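Long-range contacts in RimK domain protein ATP-grasp (Sphaerobacter thermophilus, PDB 5I47), which probably binds ATP and a metal ion and, like other RimK-type ATP-grasp proteins, may ligate an amino acid such as glutamate to a carboxylate: residues Leu9-Leu14 against Ala32-Pro37; Pro47-Phe52 against Ala70-Gly75; Val53-Arg58 against Thr77-Arg82. One frame throughout, in Å; residues are numbered along the deposited sequence.

Contact 1: Leu9-Leu14 against Ala32-Pro37; sequences LLADRL and AVLVQP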
# COMPACT_ATOMS: atom_id res chain seq x y z
N LEU B 9 23.84 3.09 0.01
CA LEU B 9 23.39 2.04 -0.92
C LEU B 9 22.49 1.10 -0.13
O LEU B 9 22.95 0.17 0.52
CB LEU B 9 24.57 1.29 -1.54
CG LEU B 9 25.59 2.01 -2.43
CD1 LEU B 9 26.65 1.01 -2.90
CD2 LEU B 9 24.92 2.69 -3.61
N LEU B 10 21.18 1.35 -0.21
CA LEU B 10 20.20 0.55 0.51
C LEU B 10 20.14 -0.86 -0.06
O LEU B 10 19.42 -1.11 -1.03
CB LEU B 10 18.82 1.21 0.45
CG LEU B 10 18.74 2.62 1.03
CD1 LEU B 10 17.34 3.21 0.89
CD2 LEU B 10 19.16 2.60 2.49
N ALA B 11 20.90 -1.77 0.52
CA ALA B 11 20.99 -3.13 0.04
C ALA B 11 21.36 -4.03 1.20
O ALA B 11 21.75 -3.56 2.27
CB ALA B 11 21.99 -3.26 -1.11
N ASP B 12 21.24 -5.33 0.99
CA ASP B 12 21.58 -6.28 2.04
C ASP B 12 23.00 -6.80 1.93
O ASP B 12 23.57 -7.21 2.95
CB ASP B 12 20.59 -7.44 2.03
CG ASP B 12 19.16 -6.99 2.30
OD1 ASP B 12 18.24 -7.46 1.60
OD2 ASP B 12 18.97 -6.16 3.22
N ARG B 13 23.59 -6.77 0.74
CA ARG B 13 24.97 -7.18 0.54
C ARG B 13 25.45 -6.66 -0.81
O ARG B 13 24.66 -6.54 -1.76
CB ARG B 13 25.13 -8.70 0.62
CG ARG B 13 24.27 -9.48 -0.36
CD ARG B 13 24.42 -10.97 -0.14
NE ARG B 13 24.42 -11.70 -1.40
CZ ARG B 13 25.49 -11.85 -2.17
NH1 ARG B 13 26.66 -11.33 -1.81
NH2 ARG B 13 25.40 -12.52 -3.30
N LEU B 14 26.74 -6.36 -0.89
CA LEU B 14 27.33 -5.81 -2.11
C LEU B 14 27.51 -6.91 -3.14
O LEU B 14 28.19 -7.91 -2.88
CB LEU B 14 28.67 -5.14 -1.80
CG LEU B 14 28.64 -3.99 -0.79
CD1 LEU B 14 30.04 -3.43 -0.58
CD2 LEU B 14 27.69 -2.89 -1.24
N ALA B 32 30.42 5.88 -1.38
CA ALA B 32 29.24 5.04 -1.28
C ALA B 32 29.42 4.04 -0.14
O ALA B 32 30.52 3.53 0.08
CB ALA B 32 28.98 4.31 -2.60
N VAL B 33 28.34 3.78 0.58
CA VAL B 33 28.38 2.96 1.78
C VAL B 33 27.20 1.99 1.75
O VAL B 33 26.06 2.41 1.49
CB VAL B 33 28.32 3.81 3.07
CG1 VAL B 33 28.18 2.92 4.29
CG2 VAL B 33 29.56 4.69 3.18
N LEU B 34 27.46 0.71 2.00
CA LEU B 34 26.38 -0.25 2.16
C LEU B 34 25.60 0.08 3.43
O LEU B 34 26.18 0.17 4.52
CB LEU B 34 26.93 -1.67 2.23
CG LEU B 34 25.89 -2.77 2.48
CD1 LEU B 34 24.98 -2.94 1.29
CD2 LEU B 34 26.56 -4.08 2.84
N VAL B 35 24.29 0.27 3.29
CA VAL B 35 23.40 0.50 4.42
C VAL B 35 22.32 -0.58 4.35
O VAL B 35 21.46 -0.55 3.47
CB VAL B 35 22.78 1.90 4.41
CG1 VAL B 35 21.88 2.08 5.62
CG2 VAL B 35 23.87 2.96 4.39
N GLN B 36 22.38 -1.52 5.28
CA GLN B 36 21.42 -2.62 5.29
C GLN B 36 20.11 -2.15 5.91
O GLN B 36 20.11 -1.69 7.06
CB GLN B 36 21.99 -3.80 6.06
CG GLN B 36 23.33 -4.31 5.52
CD GLN B 36 23.97 -5.37 6.40
OE1 GLN B 36 24.33 -5.11 7.55
NE2 GLN B 36 24.10 -6.58 5.87
N PRO B 37 18.99 -2.22 5.19
CA PRO B 37 17.71 -1.78 5.78
C PRO B 37 17.25 -2.64 6.93
O PRO B 37 16.44 -2.18 7.74
CB PRO B 37 16.73 -1.85 4.60
CG PRO B 37 17.59 -1.85 3.38
CD PRO B 37 18.85 -2.57 3.77
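Leu9 and Leu10 run beside Leu34 and Val35 as neighbouring parallel strands, and backbone hydrogen bonds set the register. Leu9 N gives to Val33 O at 2.8 Å, Leu9 O accepts Val35 N at 3.1 Å, and Ala11 N reaches Val35 O at 3.2 Å. The same Val35 O also takes a CA-H...O contact from Leu10, and Ala11 O takes one from Gln36.

A fourth hydrogen bond comes from a side chain, beyond the ends of both strands. Gln36 carries CG beside its own backbone N (chi1 -57°) and stretches out from there, which brings NE2 within 3.0 Å of Asp12 O. The bond is nearly straight, 168° at the hydrogen, and the accepting oxygen lies close to the plane of the amide. Glutamine suits the place because it combines reach with an N-H to offer; a leucine here would probably leave the Asp12 carbonyl without this donor and the turn after Leu10 freer to shift.

Most of the remaining side-chain contacts are apolar. Leu34 swings CG away from its backbone N (chi1 176°), and CD1 then meets Ala11 CB at 3.8 Å and Leu14 CD2 at 3.7 Å, the two leucines sliding past each other in opposite directions. Leu9 CD1 touches Ala32 CB at 4.1 Å, where Ile22 of helix 16-27 covers both. On the other face Leu10 and Val35 lie side by side, and Leu10 also packs on Leu68 of helix 63-74. Strand 6-10, helix 16-27 and strand 31-35 form the opening beta-alpha-beta unit of the Rossmann-like pre-ATP-grasp domain.

Contact 2: Pro47-Phe52 against Ala70-Gly75; sequences PSAGDF and ALLASG
Pro47 presses its ring against the C-terminal turn of helix 63-74 and has more surface buried here than any other residue of the pair. Its CG sits 3.0 Å from Leu71 O, tight for a carbon on an oxygen, and its CB lies 4.1 Å from Leu71 CD2. A proline suits the spot, since its compact apolar ring fits against the helix while its backbone N has no hydrogen that would need an acceptor. Pro47 also meets the helix end through its carbonyl: Gly75 CA makes a CA-H...O contact with Pro47 O at 3.4 Å; a beta carbon there would run into this oxygen, so glycine suits it.

Leu71 O, grazed by the proline ring, is well satisfied within the helix end. Ser74 OG donates to it at 2.8 Å and Gly75 N at 3.1 Å, both from the same face of the carbonyl plane. Chi1 of 63° puts this OG between the backbone N and the carbonyl carbon of Ser74, turned back toward the preceding turn. Helix 63-74 is the connection between two parallel strands, 54-57 and 79-80, of the Rossmann-like pre-ATP-grasp domain, and the loop 47-52 runs past its last turn on the way into strand 54-57.

Leu72 starts out away from the loop, but its CD2 bends back to meet Ala49 CB at 3.9 Å. Alanine's single methyl lets the loop come this near to the leucine. The loop is shaped just there by an ST turn, Ser48 OG accepting Gly50 N at 3.3 Å. Leu71 also packs on Val111 of the second subunit, Ser74 on its Arg97.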
# COMPACT_ATOMS: atom_id res chain seq x y z
N PRO B 47 13.34 11.07 10.92
CA PRO B 47 13.92 9.85 10.34
C PRO B 47 15.25 10.12 9.66
O PRO B 47 15.45 11.13 8.98
CB PRO B 47 12.85 9.40 9.33
CG PRO B 47 12.13 10.64 8.97
CD PRO B 47 12.15 11.53 10.17
N SER B 48 16.18 9.18 9.85
CA SER B 48 17.50 9.27 9.25
C SER B 48 18.18 7.91 9.35
O SER B 48 17.93 7.15 10.28
CB SER B 48 18.36 10.34 9.92
OG SER B 48 19.63 10.45 9.29
N ALA B 49 19.03 7.62 8.37
CA ALA B 49 19.83 6.40 8.35
C ALA B 49 21.32 6.69 8.50
O ALA B 49 22.15 5.83 8.21
CB ALA B 49 19.56 5.61 7.07
N GLY B 50 21.66 7.89 8.96
CA GLY B 50 23.03 8.33 9.07
C GLY B 50 23.29 9.56 8.21
O GLY B 50 22.42 10.03 7.48
N ASP B 51 24.51 10.06 8.31
CA ASP B 51 24.91 11.24 7.55
C ASP B 51 25.11 10.85 6.09
O ASP B 51 26.10 10.19 5.74
CB ASP B 51 26.18 11.84 8.13
CG ASP B 51 26.58 13.14 7.46
OD1 ASP B 51 25.68 13.86 6.97
OD2 ASP B 51 27.79 13.46 7.44
N PHE B 52 24.17 11.24 5.23
CA PHE B 52 24.24 10.93 3.81
C PHE B 52 23.63 12.07 3.02
O PHE B 52 22.62 12.64 3.43
CB PHE B 52 23.51 9.62 3.47
CG PHE B 52 24.08 8.41 4.14
CD1 PHE B 52 25.19 7.78 3.61
CD2 PHE B 52 23.51 7.91 5.29
CE1 PHE B 52 25.72 6.66 4.22
CE2 PHE B 52 24.03 6.79 5.90
CZ PHE B 52 25.14 6.17 5.37
N ALA B 70 10.09 7.39 1.51
CA ALA B 70 9.33 8.57 1.93
C ALA B 70 9.81 9.06 3.29
O ALA B 70 9.89 10.28 3.52
CB ALA B 70 7.84 8.24 1.98
N LEU B 71 10.11 8.15 4.21
CA LEU B 71 10.62 8.54 5.52
C LEU B 71 11.96 9.24 5.39
O LEU B 71 12.16 10.33 5.94
CB LEU B 71 10.73 7.31 6.42
CG LEU B 71 9.46 6.87 7.13
CD1 LEU B 71 9.59 5.44 7.63
CD2 LEU B 71 9.17 7.82 8.28
N LEU B 72 12.90 8.62 4.68
CA LEU B 72 14.22 9.22 4.53
C LEU B 72 14.12 10.59 3.86
O LEU B 72 14.76 11.55 4.31
CB LEU B 72 15.13 8.28 3.74
CG LEU B 72 15.49 6.97 4.44
CD1 LEU B 72 16.28 6.04 3.52
CD2 LEU B 72 16.26 7.24 5.72
N ALA B 73 13.30 10.70 2.81
CA ALA B 73 13.18 11.98 2.10
C ALA B 73 12.64 13.07 3.01
O ALA B 73 13.16 14.20 3.02
CB ALA B 73 12.30 11.82 0.87
N SER B 74 11.59 12.77 3.78
CA SER B 74 11.03 13.75 4.70
C SER B 74 12.02 14.17 5.77
O SER B 74 11.91 15.29 6.30
CB SER B 74 9.75 13.21 5.35
OG SER B 74 10.00 12.07 6.15
N GLY B 75 12.99 13.32 6.10
CA GLY B 75 14.01 13.61 7.08
C GLY B 75 15.21 14.38 6.57
O GLY B 75 16.07 14.76 7.38

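Contact 3: Val53-Arg58 against Thr77-Arg82; sequences VAALDR and TPVVNR
Thr77 lays its CG2 methyl 4.0 Å from Ala54 C, against the backbone of Ala54 and Ala55, whose small side chains allow the close approach. Pro78 follows, its CD 3.5 Å from Val53 O, while its own carbonyl oxygen accepts Ala55 N at 2.8 Å, the first of three backbone hydrogen bonds. Val79 then pairs with Ala55 in parallel register, and its CG2 comes to 4.0 Å from Ala55 CB on the face that turns toward helix 63-74. This strand pair and that helix make up a beta-alpha-beta unit, with strand 79-80 at the outer margin of the four-stranded parallel sheet of the pre-ATP-grasp domain.

Val80 uses both its backbone groups: its N gives to Ala55 O at 2.8 Å and its O receives Asp57 N at 2.7 Å. On the opposite face to Val79, its CG1 packs against Leu56 CD1 at 3.7 Å, the two side chains crossing obliquely. Beta-branched valine suits both extended positions, one on each face. Leu56 holds CG anti to its backbone N (chi1 175°), which lets CD1 fold over onto the valine. Phe274 and Ile271 of helix 267-275 cover this branched, apolar patch. Asp57 OD1 is held by a salt bridge to Arg65 and by Gly59 N. After a cis peptide bond comes Asn81, whose OD1 accepts Thr234 N, and Arg82 stands at the N-cap position of helix 83-90.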
# COMPACT_ATOMS: atom_id res chain seq x y z
N VAL B 53 24.24 12.38 1.88
CA VAL B 53 23.66 13.37 0.98
C VAL B 53 22.59 12.76 0.08
O VAL B 53 21.77 13.50 -0.48
CB VAL B 53 24.76 14.03 0.13
CG1 VAL B 53 25.89 14.50 1.03
CG2 VAL B 53 25.27 13.07 -0.93
N ALA B 54 22.56 11.44 -0.04
CA ALA B 54 21.57 10.75 -0.86
C ALA B 54 21.57 9.28 -0.50
O ALA B 54 22.53 8.75 0.07
CB ALA B 54 21.85 10.93 -2.36
N ALA B 55 20.46 8.61 -0.81
CA ALA B 55 20.33 7.17 -0.67
C ALA B 55 19.87 6.58 -2.00
O ALA B 55 19.07 7.20 -2.72
CB ALA B 55 19.34 6.79 0.44
N LEU B 56 20.38 5.40 -2.33
CA LEU B 56 20.04 4.73 -3.58
C LEU B 56 19.53 3.34 -3.23
O LEU B 56 20.29 2.49 -2.76
CB LEU B 56 21.24 4.66 -4.52
CG LEU B 56 21.08 3.88 -5.83
CD1 LEU B 56 19.95 4.45 -6.67
CD2 LEU B 56 22.39 3.90 -6.60
N ASP B 57 18.23 3.10 -3.44
CA ASP B 57 17.64 1.82 -3.10
C ASP B 57 18.05 0.79 -4.14
O ASP B 57 17.66 0.88 -5.31
CB ASP B 57 16.12 1.94 -3.02
CG ASP B 57 15.48 0.75 -2.32
OD1 ASP B 57 16.00 -0.37 -2.43
OD2 ASP B 57 14.44 0.95 -1.66
N ARG B 58 18.84 -0.20 -3.71
CA ARG B 58 19.33 -1.26 -4.57
C ARG B 58 18.55 -2.56 -4.39
O ARG B 58 19.02 -3.62 -4.80
CB ARG B 58 20.82 -1.50 -4.31
CG ARG B 58 21.70 -0.28 -4.57
CD ARG B 58 21.83 -0.02 -6.06
NE ARG B 58 22.13 -1.24 -6.78
CZ ARG B 58 21.39 -1.74 -7.77
NH1 ARG B 58 20.31 -1.10 -8.17
NH2 ARG B 58 21.75 -2.87 -8.36
N THR B 77 17.07 13.23 3.64
CA THR B 77 17.91 12.38 2.80
C THR B 77 17.18 12.03 1.51
O THR B 77 16.27 11.19 1.53
CB THR B 77 18.32 11.10 3.54
OG1 THR B 77 18.95 11.44 4.78
CG2 THR B 77 19.30 10.30 2.69
N PRO B 78 17.51 12.65 0.39
CA PRO B 78 16.89 12.26 -0.88
C PRO B 78 17.16 10.80 -1.21
O PRO B 78 18.24 10.27 -0.94
CB PRO B 78 17.56 13.19 -1.90
CG PRO B 78 17.98 14.38 -1.10
CD PRO B 78 18.37 13.84 0.25
N VAL B 79 16.16 10.14 -1.79
CA VAL B 79 16.24 8.73 -2.12
C VAL B 79 15.94 8.54 -3.60
O VAL B 79 15.01 9.16 -4.14
CB VAL B 79 15.28 7.88 -1.26
CG1 VAL B 79 15.44 6.39 -1.59
CG2 VAL B 79 15.55 8.11 0.21
N VAL B 80 16.73 7.70 -4.26
CA VAL B 80 16.46 7.23 -5.61
C VAL B 80 16.23 5.73 -5.53
O VAL B 80 17.12 5.00 -5.08
CB VAL B 80 17.61 7.58 -6.57
CG1 VAL B 80 17.43 6.84 -7.89
CG2 VAL B 80 17.67 9.08 -6.80
N ASN B 81 15.07 5.25 -5.96
CA ASN B 81 14.03 6.08 -6.57
C ASN B 81 13.25 6.89 -5.54
O ASN B 81 13.08 6.47 -4.39
CB ASN B 81 13.07 5.20 -7.37
CG ASN B 81 13.71 4.60 -8.60
OD1 ASN B 81 13.97 5.31 -9.58
ND2 ASN B 81 13.96 3.30 -8.57
N ARG B 82 12.78 8.07 -5.97
CA ARG B 82 11.94 8.90 -5.12
C ARG B 82 10.70 8.12 -4.69
O ARG B 82 10.25 7.20 -5.38
CB ARG B 82 11.54 10.18 -5.85
CG ARG B 82 10.48 9.99 -6.91
CD ARG B 82 10.24 11.28 -7.68
NE ARG B 82 11.42 11.67 -8.45
CZ ARG B 82 11.68 11.25 -9.68
NH1 ARG B 82 12.79 11.64 -10.30
NH2 ARG B 82 10.84 10.43 -10.30

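In the fold
All three contacts belong to the N-terminal pre-ATP-grasp domain. Contact 1 joins strands 6-10 and 31-35 at one side of the parallel sheet, and contact 3 joins 54-57 and 79-80 at the other; their centres lie about 11 Å apart, linked by hydrogen bonds of Leu10 with Leu56 and Arg58. Along the chain contact 1 closes before the others open, whereas contacts 2 and 3, with centres about 9 Å apart, alternate their segments. Contact 2 sets the loop before strand 54-57 on the helix after it, and Leu72 there packs on Leu10 and Val79. Phe52 of that loop meets Val33 and Val35, so contacts 1 and 2, with centres about 14 Å apart, also touch.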